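Local coordinates for protein nitrite oxidoreductase subunit C (Kuenenia stuttgartiensis, PDB 7B04) that binds heme b and calcium as subunit C of the filament-forming nitrite oxidoreductase complex and probably transfers electrons through its heme, at residues R131-M137 and N290-G296; F111-D117 and K261-F267; E75-L81 and V95-K101. All blocks are in the same frame, centred on the assembly; numbering follows the deposited sequence.

Contact 1 of 3, residues R131-M137 and N290-G296. With CA (calcium ion), chain B; HEM (protoporphyrin IX containing Fe), chain D.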
loop_
_atom_site.group_PDB
_atom_site.type_symbol
_atom_site.label_atom_id
_atom_site.label_comp_id
_atom_site.label_asym_id
_atom_site.label_seq_id
_atom_site.Cartn_x
_atom_site.Cartn_y
_atom_site.Cartn_z
ATOM N N ARG C 131 26.440 1.607 28.080
ATOM C CA ARG C 131 27.856 1.927 28.115
ATOM C C ARG C 131 28.421 1.607 29.489
ATOM O O ARG C 131 27.733 1.717 30.510
ATOM C CB ARG C 131 28.101 3.405 27.811
ATOM C CG ARG C 131 27.377 4.298 28.820
ATOM C CD ARG C 131 27.853 5.736 28.750
ATOM N NE ARG C 131 27.227 6.442 27.644
ATOM C CZ ARG C 131 26.074 7.090 27.758
ATOM N NH1 ARG C 131 25.420 7.111 28.919
ATOM N NH2 ARG C 131 25.561 7.706 26.703
ATOM N N ASP C 132 29.702 1.249 29.510
ATOM C CA ASP C 132 30.438 1.221 30.768
ATOM C C ASP C 132 30.827 2.635 31.155
ATOM O O ASP C 132 31.226 3.433 30.308
ATOM C CB ASP C 132 31.679 0.355 30.673
ATOM C CG ASP C 132 31.356 -1.115 30.723
ATOM O OD1 ASP C 132 31.553 -1.784 29.698
ATOM O OD2 ASP C 132 30.885 -1.593 31.776
ATOM N N GLY C 133 30.687 2.950 32.434
ATOM C CA GLY C 133 30.971 4.292 32.899
ATOM C C GLY C 133 31.500 4.306 34.318
ATOM O O GLY C 133 31.366 3.336 35.075
ATOM N N ALA C 134 32.140 5.421 34.657
ATOM C CA ALA C 134 32.622 5.675 36.004
ATOM C C ALA C 134 32.441 7.151 36.316
ATOM O O ALA C 134 32.454 7.998 35.418
ATOM C CB ALA C 134 34.089 5.280 36.158
ATOM N N ALA C 135 32.260 7.456 37.598
ATOM C CA ALA C 135 32.020 8.837 37.982
ATOM C C ALA C 135 32.560 9.117 39.375
ATOM O O ALA C 135 32.548 8.252 40.255
ATOM C CB ALA C 135 30.532 9.190 37.933
ATOM N N LEU C 136 33.031 10.346 39.555
ATOM C CA LEU C 136 33.442 10.869 40.845
ATOM C C LEU C 136 32.605 12.099 41.159
ATOM O O LEU C 136 32.153 12.806 40.254
ATOM C CB LEU C 136 34.927 11.235 40.855
ATOM C CG LEU C 136 35.902 10.094 40.575
ATOM C CD1 LEU C 136 37.310 10.633 40.394
ATOM C CD2 LEU C 136 35.855 9.064 41.693
ATOM N N MET C 137 32.386 12.346 42.445
ATOM C CA MET C 137 31.556 13.464 42.856
ATOM C C MET C 137 32.178 14.123 44.072
ATOM O O MET C 137 32.789 13.467 44.919
ATOM C CB MET C 137 30.104 13.057 43.128
ATOM C CG MET C 137 29.815 12.368 44.431
ATOM S SD MET C 137 28.035 12.108 44.522
ATOM C CE MET C 137 27.831 11.757 46.256
ATOM N N ASN C 290 33.121 10.886 46.497
ATOM C CA ASN C 290 32.361 9.650 46.400
ATOM C C ASN C 290 32.490 9.113 44.982
ATOM O O ASN C 290 32.910 9.823 44.065
ATOM C CB ASN C 290 30.887 9.871 46.769
ATOM C CG ASN C 290 30.194 8.597 47.202
ATOM O OD1 ASN C 290 30.784 7.521 47.181
ATOM N ND2 ASN C 290 28.932 8.714 47.600
ATOM N N MET C 291 32.128 7.842 44.807
ATOM C CA MET C 291 32.445 7.125 43.580
ATOM C C MET C 291 31.270 6.251 43.162
ATOM O O MET C 291 30.438 5.852 43.981
ATOM C CB MET C 291 33.704 6.264 43.763
ATOM C CG MET C 291 34.256 5.655 42.489
ATOM S SD MET C 291 35.506 4.404 42.821
ATOM C CE MET C 291 36.814 5.421 43.489
ATOM N N ALA C 292 31.215 5.956 41.863
ATOM C CA ALA C 292 30.246 5.022 41.309
ATOM C C ALA C 292 30.792 4.476 39.998
ATOM O O ALA C 292 31.584 5.134 39.319
ATOM C CB ALA C 292 28.879 5.675 41.084
ATOM N N VAL C 293 30.361 3.264 39.656
ATOM C CA VAL C 293 30.808 2.569 38.452
ATOM C C VAL C 293 29.597 1.915 37.800
ATOM O O VAL C 293 28.677 1.463 38.490
ATOM C CB VAL C 293 31.904 1.527 38.775
ATOM C CG1 VAL C 293 32.244 0.689 37.552
ATOM C CG2 VAL C 293 33.155 2.209 39.310
ATOM N N TRP C 294 29.582 1.882 36.469
ATOM C CA TRP C 294 28.510 1.260 35.705
ATOM C C TRP C 294 29.077 0.171 34.807
ATOM O O TRP C 294 30.197 0.284 34.298
ATOM C CB TRP C 294 27.752 2.286 34.859
ATOM C CG TRP C 294 27.053 3.308 35.679
ATOM C CD1 TRP C 294 25.734 3.327 36.021
ATOM C CD2 TRP C 294 27.645 4.457 36.287
ATOM N NE1 TRP C 294 25.463 4.430 36.792
ATOM C CE2 TRP C 294 26.623 5.137 36.975
ATOM C CE3 TRP C 294 28.940 4.981 36.311
ATOM C CZ2 TRP C 294 26.857 6.312 37.680
ATOM C CZ3 TRP C 294 29.169 6.142 37.009
ATOM C CH2 TRP C 294 28.134 6.794 37.688
ATOM N N ASN C 295 28.291 -0.885 34.611
ATOM C CA ASN C 295 28.643 -1.970 33.700
ATOM C C ASN C 295 27.506 -2.170 32.708
ATOM O O ASN C 295 26.448 -2.693 33.069
ATOM C CB ASN C 295 28.939 -3.265 34.459
ATOM C CG ASN C 295 29.515 -4.349 33.564
ATOM O OD1 ASN C 295 29.954 -4.083 32.445
ATOM N ND2 ASN C 295 29.515 -5.581 34.055
ATOM N N GLY C 296 27.729 -1.749 31.460
ATOM C CA GLY C 296 26.720 -1.888 30.427
ATOM C C GLY C 296 26.295 -3.318 30.172
ATOM O O GLY C 296 25.188 -3.548 29.675
HETATM CA CA CA B . 31.518 -3.851 30.676
HETATM C CHA HEM D . 22.271 9.109 38.004
HETATM C CHB HEM D . 20.343 7.506 42.183
HETATM C CHC HEM D . 24.784 7.771 44.140
HETATM C CHD HEM D . 26.694 9.547 40.001
HETATM C C1A HEM D . 21.355 8.747 38.975
HETATM C C2A HEM D . 19.915 8.848 38.866
HETATM C C3A HEM D . 19.375 8.398 40.012
HETATM C C4A HEM D . 20.454 8.013 40.901
HETATM C CMA HEM D . 17.872 8.302 40.359
HETATM C CAA HEM D . 19.176 9.354 37.606
HETATM C CBA HEM D . 18.422 10.646 37.891
HETATM C CGA HEM D . 19.315 11.817 37.598
HETATM O O1A HEM D . 19.233 12.832 38.336
HETATM O O2A HEM D . 20.117 11.721 36.634
HETATM C C1B HEM D . 21.388 7.371 43.075
HETATM C C2B HEM D . 21.345 6.732 44.376
HETATM C C3B HEM D . 22.576 6.810 44.925
HETATM C C4B HEM D . 23.439 7.490 43.974
HETATM C CMB HEM D . 20.057 6.114 44.963
HETATM C CAB HEM D . 23.095 6.283 46.289
HETATM C CBB HEM D . 22.416 5.462 47.099
HETATM C C1C HEM D . 25.682 8.213 43.183
HETATM C C2C HEM D . 27.126 8.266 43.337
HETATM C C3C HEM D . 27.653 8.744 42.206
HETATM C C4C HEM D . 26.570 9.033 41.283
HETATM C CMC HEM D . 27.916 7.826 44.590
HETATM C CAC HEM D . 29.159 8.964 41.931
HETATM C CBC HEM D . 29.621 10.134 41.486
HETATM C C1D HEM D . 25.674 9.490 39.067
HETATM C C2D HEM D . 25.802 9.626 37.627
HETATM C C3D HEM D . 24.591 9.504 37.084
HETATM C C4D HEM D . 23.633 9.286 38.153
HETATM C CMD HEM D . 27.104 9.875 36.836
HETATM C CAD HEM D . 24.280 9.588 35.574
HETATM C CBD HEM D . 24.154 8.195 34.970
HETATM C CGD HEM D . 24.077 8.300 33.468
HETATM O O1D HEM D . 24.071 7.242 32.791
HETATM O O2D HEM D . 24.032 9.440 32.938
HETATM N NA HEM D . 21.637 8.242 40.229
HETATM N NB HEM D . 22.676 7.816 42.871
HETATM N NC HEM D . 25.373 8.693 41.916
HETATM N ND HEM D . 24.328 9.278 39.353
HETATM FE FE HEM D . 23.312 8.675 41.168
#

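Contact 2 of 3, residues F111-D117 and K261-F267. With CA (calcium ion), chain B.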
loop_
_atom_site.group_PDB
_atom_site.type_symbol
_atom_site.label_atom_id
_atom_site.label_comp_id
_atom_site.label_asym_id
_atom_site.label_seq_id
_atom_site.Cartn_x
_atom_site.Cartn_y
_atom_site.Cartn_z
ATOM N N PHE C 111 42.944 12.159 38.835
ATOM C CA PHE C 111 42.446 11.016 39.594
ATOM C C PHE C 111 42.471 9.796 38.697
ATOM O O PHE C 111 42.012 9.866 37.556
ATOM C CB PHE C 111 40.990 11.205 40.051
ATOM C CG PHE C 111 40.808 12.158 41.189
ATOM C CD1 PHE C 111 40.944 13.520 40.990
ATOM C CD2 PHE C 111 40.439 11.707 42.446
ATOM C CE1 PHE C 111 40.745 14.412 42.028
ATOM C CE2 PHE C 111 40.240 12.603 43.495
ATOM C CZ PHE C 111 40.395 13.954 43.278
ATOM N N GLN C 112 42.970 8.679 39.217
ATOM C CA GLN C 112 43.002 7.418 38.485
ATOM C C GLN C 112 42.125 6.407 39.210
ATOM O O GLN C 112 42.320 6.161 40.410
ATOM C CB GLN C 112 44.440 6.904 38.382
ATOM C CG GLN C 112 44.635 5.715 37.474
ATOM C CD GLN C 112 45.879 4.938 37.819
ATOM O OE1 GLN C 112 45.999 4.398 38.919
ATOM N NE2 GLN C 112 46.836 4.906 36.896
ATOM N N VAL C 113 41.177 5.813 38.485
ATOM C CA VAL C 113 40.235 4.849 39.042
ATOM C C VAL C 113 40.373 3.545 38.262
ATOM O O VAL C 113 40.351 3.545 37.022
ATOM C CB VAL C 113 38.789 5.366 38.985
ATOM C CG1 VAL C 113 37.870 4.433 39.737
ATOM C CG2 VAL C 113 38.714 6.786 39.549
ATOM N N ILE C 114 40.490 2.434 38.989
ATOM C CA ILE C 114 40.680 1.113 38.402
ATOM C C ILE C 114 39.689 0.135 39.017
ATOM O O ILE C 114 39.585 0.035 40.246
ATOM C CB ILE C 114 42.115 0.603 38.624
ATOM C CG1 ILE C 114 43.113 1.414 37.803
ATOM C CG2 ILE C 114 42.217 -0.870 38.299
ATOM C CD1 ILE C 114 44.557 1.089 38.116
ATOM N N TRP C 115 38.981 -0.598 38.163
ATOM C CA TRP C 115 38.087 -1.658 38.599
ATOM C C TRP C 115 38.128 -2.765 37.558
ATOM O O TRP C 115 38.537 -2.552 36.413
ATOM C CB TRP C 115 36.655 -1.153 38.797
ATOM C CG TRP C 115 35.950 -0.812 37.520
ATOM C CD1 TRP C 115 35.085 -1.605 36.822
ATOM C CD2 TRP C 115 36.053 0.413 36.784
ATOM N NE1 TRP C 115 34.638 -0.947 35.702
ATOM C CE2 TRP C 115 35.218 0.293 35.655
ATOM C CE3 TRP C 115 36.768 1.598 36.972
ATOM C CZ2 TRP C 115 35.078 1.317 34.719
ATOM C CZ3 TRP C 115 36.629 2.611 36.042
ATOM C CH2 TRP C 115 35.793 2.463 34.930
ATOM N N ASP C 116 37.698 -3.953 37.962
ATOM C CA ASP C 116 37.737 -5.124 37.097
ATOM C C ASP C 116 36.393 -5.343 36.429
ATOM O O ASP C 116 35.357 -5.381 37.089
ATOM C CB ASP C 116 38.126 -6.384 37.855
ATOM C CG ASP C 116 39.321 -6.180 38.759
ATOM O OD1 ASP C 116 40.420 -5.937 38.216
ATOM O OD2 ASP C 116 39.183 -6.297 39.999
ATOM N N ASP C 117 36.397 -5.427 35.117
ATOM C CA ASP C 117 35.174 -5.769 34.400
ATOM C C ASP C 117 35.503 -6.516 33.116
ATOM O O ASP C 117 36.414 -6.150 32.379
ATOM C CB ASP C 117 34.222 -4.564 34.228
ATOM C CG ASP C 117 33.214 -4.724 33.071
ATOM O OD1 ASP C 117 32.294 -5.566 33.222
ATOM O OD2 ASP C 117 33.241 -3.781 32.187
ATOM N N LYS C 261 40.352 -7.616 30.861
ATOM C CA LYS C 261 39.184 -7.591 31.740
ATOM C C LYS C 261 39.332 -6.579 32.879
ATOM O O LYS C 261 38.892 -6.813 34.007
ATOM C CB LYS C 261 38.873 -8.991 32.274
ATOM C CG LYS C 261 38.375 -9.928 31.182
ATOM C CD LYS C 261 37.901 -11.265 31.721
ATOM C CE LYS C 261 37.339 -12.123 30.596
ATOM N NZ LYS C 261 36.827 -13.431 31.087
ATOM N N LYS C 262 39.984 -5.452 32.596
ATOM C CA LYS C 262 40.114 -4.401 33.596
ATOM C C LYS C 262 40.062 -3.027 32.939
ATOM O O LYS C 262 40.605 -2.830 31.849
ATOM C CB LYS C 262 41.425 -4.547 34.375
ATOM C CG LYS C 262 41.862 -3.291 35.104
ATOM C CD LYS C 262 43.104 -3.539 35.932
ATOM C CE LYS C 262 42.747 -4.263 37.214
ATOM N NZ LYS C 262 43.854 -4.280 38.205
ATOM N N TRP C 263 39.396 -2.087 33.610
ATOM C CA TRP C 263 39.316 -0.699 33.174
ATOM C C TRP C 263 40.294 0.148 33.977
ATOM O O TRP C 263 40.446 -0.040 35.187
ATOM C CB TRP C 263 37.905 -0.136 33.348
ATOM C CG TRP C 263 36.979 -0.414 32.208
ATOM C CD1 TRP C 263 35.952 -1.309 32.191
ATOM C CD2 TRP C 263 36.989 0.212 30.918
ATOM N NE1 TRP C 263 35.322 -1.284 30.971
ATOM C CE2 TRP C 263 35.940 -0.359 30.171
ATOM C CE3 TRP C 263 37.784 1.195 30.321
ATOM C CZ2 TRP C 263 35.665 0.021 28.859
ATOM C CZ3 TRP C 263 37.509 1.571 29.018
ATOM C CH2 TRP C 263 36.457 0.986 28.302
ATOM N N THR C 264 40.949 1.087 33.300
ATOM C CA THR C 264 41.767 2.099 33.959
ATOM C C THR C 264 41.368 3.447 33.377
ATOM O O THR C 264 41.596 3.708 32.192
ATOM C CB THR C 264 43.263 1.840 33.777
ATOM O OG1 THR C 264 43.581 0.525 34.246
ATOM C CG2 THR C 264 44.070 2.853 34.577
ATOM N N VAL C 265 40.774 4.297 34.208
ATOM C CA VAL C 265 40.312 5.613 33.792
ATOM C C VAL C 265 40.970 6.652 34.683
ATOM O O VAL C 265 41.078 6.461 35.899
ATOM C CB VAL C 265 38.774 5.720 33.881
ATOM C CG1 VAL C 265 38.299 7.119 33.504
ATOM C CG2 VAL C 265 38.110 4.663 33.012
ATOM N N VAL C 266 41.417 7.749 34.079
ATOM C CA VAL C 266 41.945 8.875 34.834
ATOM C C VAL C 266 41.144 10.118 34.480
ATOM O O VAL C 266 40.805 10.349 33.313
ATOM C CB VAL C 266 43.461 9.096 34.619
ATOM C CG1 VAL C 266 44.209 7.774 34.660
ATOM C CG2 VAL C 266 43.745 9.833 33.329
ATOM N N PHE C 267 40.832 10.906 35.499
ATOM C CA PHE C 267 40.096 12.153 35.345
ATOM C C PHE C 267 41.082 13.311 35.399
ATOM O O PHE C 267 42.019 13.304 36.202
ATOM C CB PHE C 267 39.040 12.311 36.440
ATOM C CG PHE C 267 37.916 11.315 36.356
ATOM C CD1 PHE C 267 36.747 11.618 35.675
ATOM C CD2 PHE C 267 38.028 10.075 36.963
ATOM C CE1 PHE C 267 35.711 10.700 35.605
ATOM C CE2 PHE C 267 36.997 9.156 36.895
ATOM C CZ PHE C 267 35.838 9.469 36.216
HETATM CA CA CA B . 31.518 -3.851 30.676
#

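Contact 3 of 3, residues E75-L81 and V95-K101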
loop_
_atom_site.group_PDB
_atom_site.type_symbol
_atom_site.label_atom_id
_atom_site.label_comp_id
_atom_site.label_asym_id
_atom_site.label_seq_id
_atom_site.Cartn_x
_atom_site.Cartn_y
_atom_site.Cartn_z
ATOM N N GLU C 75 49.991 6.622 46.462
ATOM C CA GLU C 75 49.342 5.546 47.199
ATOM C C GLU C 75 47.834 5.747 47.152
ATOM O O GLU C 75 47.340 6.848 47.419
ATOM C CB GLU C 75 49.851 5.472 48.641
ATOM C CG GLU C 75 51.373 5.477 48.743
ATOM C CD GLU C 75 52.000 4.164 48.295
ATOM O OE1 GLU C 75 52.928 4.201 47.458
ATOM O OE2 GLU C 75 51.567 3.095 48.777
ATOM N N GLY C 76 47.111 4.684 46.809
ATOM C CA GLY C 76 45.686 4.779 46.568
ATOM C C GLY C 76 44.811 4.057 47.571
ATOM O O GLY C 76 45.259 3.135 48.257
ATOM N N VAL C 77 43.554 4.484 47.666
ATOM C CA VAL C 77 42.576 3.887 48.567
ATOM C C VAL C 77 41.755 2.869 47.791
ATOM O O VAL C 77 41.429 3.078 46.615
ATOM C CB VAL C 77 41.671 4.971 49.187
ATOM C CG1 VAL C 77 40.608 4.351 50.088
ATOM C CG2 VAL C 77 42.504 5.978 49.959
ATOM N N GLN C 78 41.416 1.765 48.452
ATOM C CA GLN C 78 40.588 0.717 47.869
ATOM C C GLN C 78 39.155 0.970 48.316
ATOM O O GLN C 78 38.815 0.762 49.486
ATOM C CB GLN C 78 41.072 -0.662 48.310
ATOM C CG GLN C 78 40.443 -1.826 47.563
ATOM C CD GLN C 78 40.980 -1.972 46.154
ATOM O OE1 GLN C 78 40.243 -2.312 45.228
ATOM N NE2 GLN C 78 42.272 -1.714 45.983
ATOM N N VAL C 79 38.321 1.414 47.390
ATOM C CA VAL C 79 36.932 1.742 47.685
ATOM C C VAL C 79 36.074 0.501 47.506
ATOM O O VAL C 79 36.282 -0.295 46.583
ATOM C CB VAL C 79 36.445 2.901 46.795
ATOM C CG1 VAL C 79 35.036 3.323 47.182
ATOM C CG2 VAL C 79 37.401 4.080 46.907
ATOM N N LYS C 80 35.087 0.352 48.383
ATOM C CA LYS C 80 34.153 -0.762 48.356
ATOM C C LYS C 80 32.879 -0.326 47.647
ATOM O O LYS C 80 32.371 0.774 47.884
ATOM C CB LYS C 80 33.843 -1.242 49.777
ATOM C CG LYS C 80 32.913 -2.441 49.862
ATOM C CD LYS C 80 31.515 -2.021 50.295
ATOM C CE LYS C 80 30.624 -3.225 50.545
ATOM N NZ LYS C 80 31.091 -4.027 51.709
ATOM N N LEU C 81 32.366 -1.192 46.780
ATOM C CA LEU C 81 31.220 -0.874 45.943
ATOM C C LEU C 81 30.080 -1.843 46.215
ATOM O O LEU C 81 30.297 -3.009 46.556
ATOM C CB LEU C 81 31.593 -0.923 44.460
ATOM C CG LEU C 81 32.575 0.150 43.988
ATOM C CD1 LEU C 81 32.654 0.176 42.473
ATOM C CD2 LEU C 81 32.173 1.510 44.530
ATOM N N VAL C 95 30.291 -4.917 40.006
ATOM C CA VAL C 95 31.611 -4.507 40.466
ATOM C C VAL C 95 31.549 -4.279 41.969
ATOM O O VAL C 95 30.607 -3.658 42.474
ATOM C CB VAL C 95 32.086 -3.232 39.739
ATOM C CG1 VAL C 95 33.442 -2.784 40.263
ATOM C CG2 VAL C 95 32.134 -3.463 38.236
ATOM N N ASN C 96 32.557 -4.782 42.681
ATOM C CA ASN C 96 32.571 -4.749 44.137
ATOM C C ASN C 96 33.608 -3.810 44.729
ATOM O O ASN C 96 33.406 -3.314 45.838
ATOM C CB ASN C 96 32.826 -6.157 44.694
ATOM C CG ASN C 96 31.746 -7.147 44.305
ATOM O OD1 ASN C 96 30.555 -6.839 44.358
ATOM N ND2 ASN C 96 32.159 -8.348 43.912
ATOM N N SER C 97 34.711 -3.557 44.029
ATOM C CA SER C 97 35.784 -2.726 44.553
ATOM C C SER C 97 36.385 -1.895 43.428
ATOM O O SER C 97 36.285 -2.244 42.248
ATOM C CB SER C 97 36.871 -3.567 45.236
ATOM O OG SER C 97 37.547 -4.389 44.302
ATOM N N ALA C 98 37.010 -0.783 43.808
ATOM C CA ALA C 98 37.723 0.054 42.855
ATOM C C ALA C 98 38.882 0.748 43.555
ATOM O O ALA C 98 38.731 1.265 44.665
ATOM C CB ALA C 98 36.793 1.090 42.213
ATOM N N GLU C 99 40.038 0.749 42.895
ATOM C CA GLU C 99 41.219 1.466 43.355
ATOM C C GLU C 99 41.194 2.900 42.836
ATOM O O GLU C 99 40.886 3.139 41.666
ATOM C CB GLU C 99 42.483 0.750 42.874
ATOM C CG GLU C 99 43.793 1.286 43.420
ATOM C CD GLU C 99 44.853 1.424 42.340
ATOM O OE1 GLU C 99 45.965 0.886 42.523
ATOM O OE2 GLU C 99 44.574 2.071 41.307
ATOM N N ILE C 100 41.506 3.856 43.713
ATOM C CA ILE C 100 41.544 5.268 43.341
ATOM C C ILE C 100 42.851 5.887 43.820
ATOM O O ILE C 100 43.209 5.768 44.997
ATOM C CB ILE C 100 40.331 6.050 43.887
ATOM C CG1 ILE C 100 40.400 7.511 43.434
ATOM C CG2 ILE C 100 40.223 5.939 45.403
ATOM C CD1 ILE C 100 39.102 8.268 43.590
ATOM N N LYS C 101 43.572 6.524 42.900
ATOM C CA LYS C 101 44.770 7.289 43.203
ATOM C C LYS C 101 44.602 8.718 42.703
ATOM O O LYS C 101 43.753 9.002 41.854
ATOM C CB LYS C 101 46.018 6.665 42.563
ATOM C CG LYS C 101 46.438 5.333 43.154
ATOM C CD LYS C 101 47.733 4.847 42.525
ATOM C CE LYS C 101 48.170 3.516 43.110
ATOM N NZ LYS C 101 49.435 3.033 42.493
HETATM O O HOH W 1 39.956 -3.148 42.605
#

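Contact 1 of 3, residues R131-M137 and N290-G296
Trp294 and Ala135 meet on the heme-facing side of an antiparallel strand pair, 131-137 with 290-296, in an ethylbenzene dehydrogenase family domain, consistent with a DOMON-type beta sandwich. Six backbone hydrogen bonds, two each for Gly133-Trp294, Ala135-Ala292 and Met137-Asn290, tie the strands. The indole turns the edge of its six-membered ring to the opposite strand: CH2 of Trp294 lies 3.4 Å from Ala135 CB, while CE3 reaches the backbone of Gly133. The heme methyl CMD comes obliquely to the same ring, 3.4 Å from Trp294 CH2, and Trp294 NE1 is hydrogen-bonded to Asn302 O. Replacing Trp294 by an alanine would probably open a gap beside Ala135 and the heme methyl CMD and leave Asn302 O without its N-H partner.

Farther along this face, Met137 and Asn290 run side by side toward the porphyrin. With CG of Met137 between the backbone N and the carbonyl carbon (chi1 78°) and the chain extended beyond it, CE comes 3.5 Å from Asn290 ND2, and CB touches the heme vinyl carbon CBC. Ala292 CB packs against vinyl carbon CAC. On the reverse face, Leu136 CD2 lies alongside Met291 CG at 3.8 Å.

Beyond the paired residues, the calcium ion takes both carboxylate oxygens of Asp132 and OD1 of Asn295 (2.4 Å), their flat groups nearly coplanar at 21°; Asp117, Thr119 and Asn121 complete the site. Gly296 N donates to Asp132 OD2 at 3.2 Å, from above the carboxylate plane.

Contact 2 of 3, residues F111-D117 and K261-F267
Strands 111-116 and 262-267 run antiparallel at 159°, their axes 4.5 Å apart at closest approach, with Val113 and Val265 joined by two almost straight backbone hydrogen bonds and Trp115 and Trp263 by one sound and one weak. Trp115 and Trp263 pack together on the buried face. Trp263 places its CB over the face of the Trp115 six-membered ring, 3.6 Å from the centroid of that ring, a CH-pi contact. The indoles lie side by side with planes 23° apart but are slid so far that they barely overlap. Trp115 reaches this position because its CG stands between its own backbone N and carbonyl carbon (chi1 71°), which swings the ring toward the neighbouring strand; there its CH2 also meets Val265 CG2 at 3.7 Å. Farther down the same face, Val113 CG2 touches the edge of the Phe267 ring, 4.0 Å from CE2.

The pair lies in the ethylbenzene dehydrogenase family domain, consistent with a DOMON-type beta sandwich, and this face packs on strands 133-139 and 162-168, Trp167 meeting Trp263 edge-to-face. At the end of the pair, Asp117 OD2 lies in the plane of the Trp263 ring, at its edge, and binds the calcium ion at 2.3 Å.

The opposite face is more mixed. Ile114 lies alongside Thr264, CG1 to CG2 3.7 Å, and its CG2 touches Lys262 CE. Lys262 bends at chi3 and brings NZ to 3.8 Å from Asp116 OD1, a long salt bridge. The side chains of Gln112 and Val266 cross at a slant, CG meeting CG1 at 3.5 Å, and helix 64-71 covers this region through Phe71, Val64 and Leu67.

Contact 3 of 3, residues E75-L81 and V95-K101
Leu81 lies alongside Val95, its CD1 3.8 Å from Val95 CG1, and the same methyl approaches Ala98 CB. Val79 CG2 meets Ile100 CG2 at 3.7 Å, the branches crossing at an angle; with CG1 of Ile100 anti to the backbone N (chi1 -178°), CG2 stands between the backbone N and the carbonyl carbon, facing Val79. On the other face, Gln78 bends at chi2 so that its amide reaches toward Ser97 and Glu99 of the partner strand: NE2 comes 4.0 Å from Glu99 CB, and OE1 accepts a hydrogen bond from a water at 2.8 Å. That water also bonds to Ser97 OG, at 3.2 Å, and so bridges the two side chains.

Strands 77-80 and 97-104 form an antiparallel beta hairpin closed by a long loop, with paired backbone hydrogen bonds between Val77 and Ile100 and between Val79 and Ala98. Beyond the hydrogen-bonded pairs, Lys101 CG packs against Gly76 CA at 3.5 Å.

Outward, Met291 of strand 286-294 packs on Val79, Ala98 and Ile100, and Ser308 of strand 306-316 touches Val79 and Leu81. On the side of strand 97-104 away from 77-80, Glu99 and Lys101 hydrogen-bond through their backbones to Ile114 and Gln112 of strand 108-116.

In the fold
Along the chain, contact 3 closes first; contacts 1 and 2 then interlace, strand 108-116 preceding 133-139 and strand 262-270 preceding 286-294. Centres lie about 10 Å apart between contacts 1 and 2 and between 2 and 3, and about 12 Å between 1 and 3. Contacts 2 and 3 are neighbours through strands 97-104 and 108-116. The strands of contact 1 pack across them: Val293 CG2 on Leu81, Val293 and Ala134 on Trp115. Contacts 1 and 2 share one calcium ion, which thus links both strand pairs beside the wall that contact 1 gives the heme.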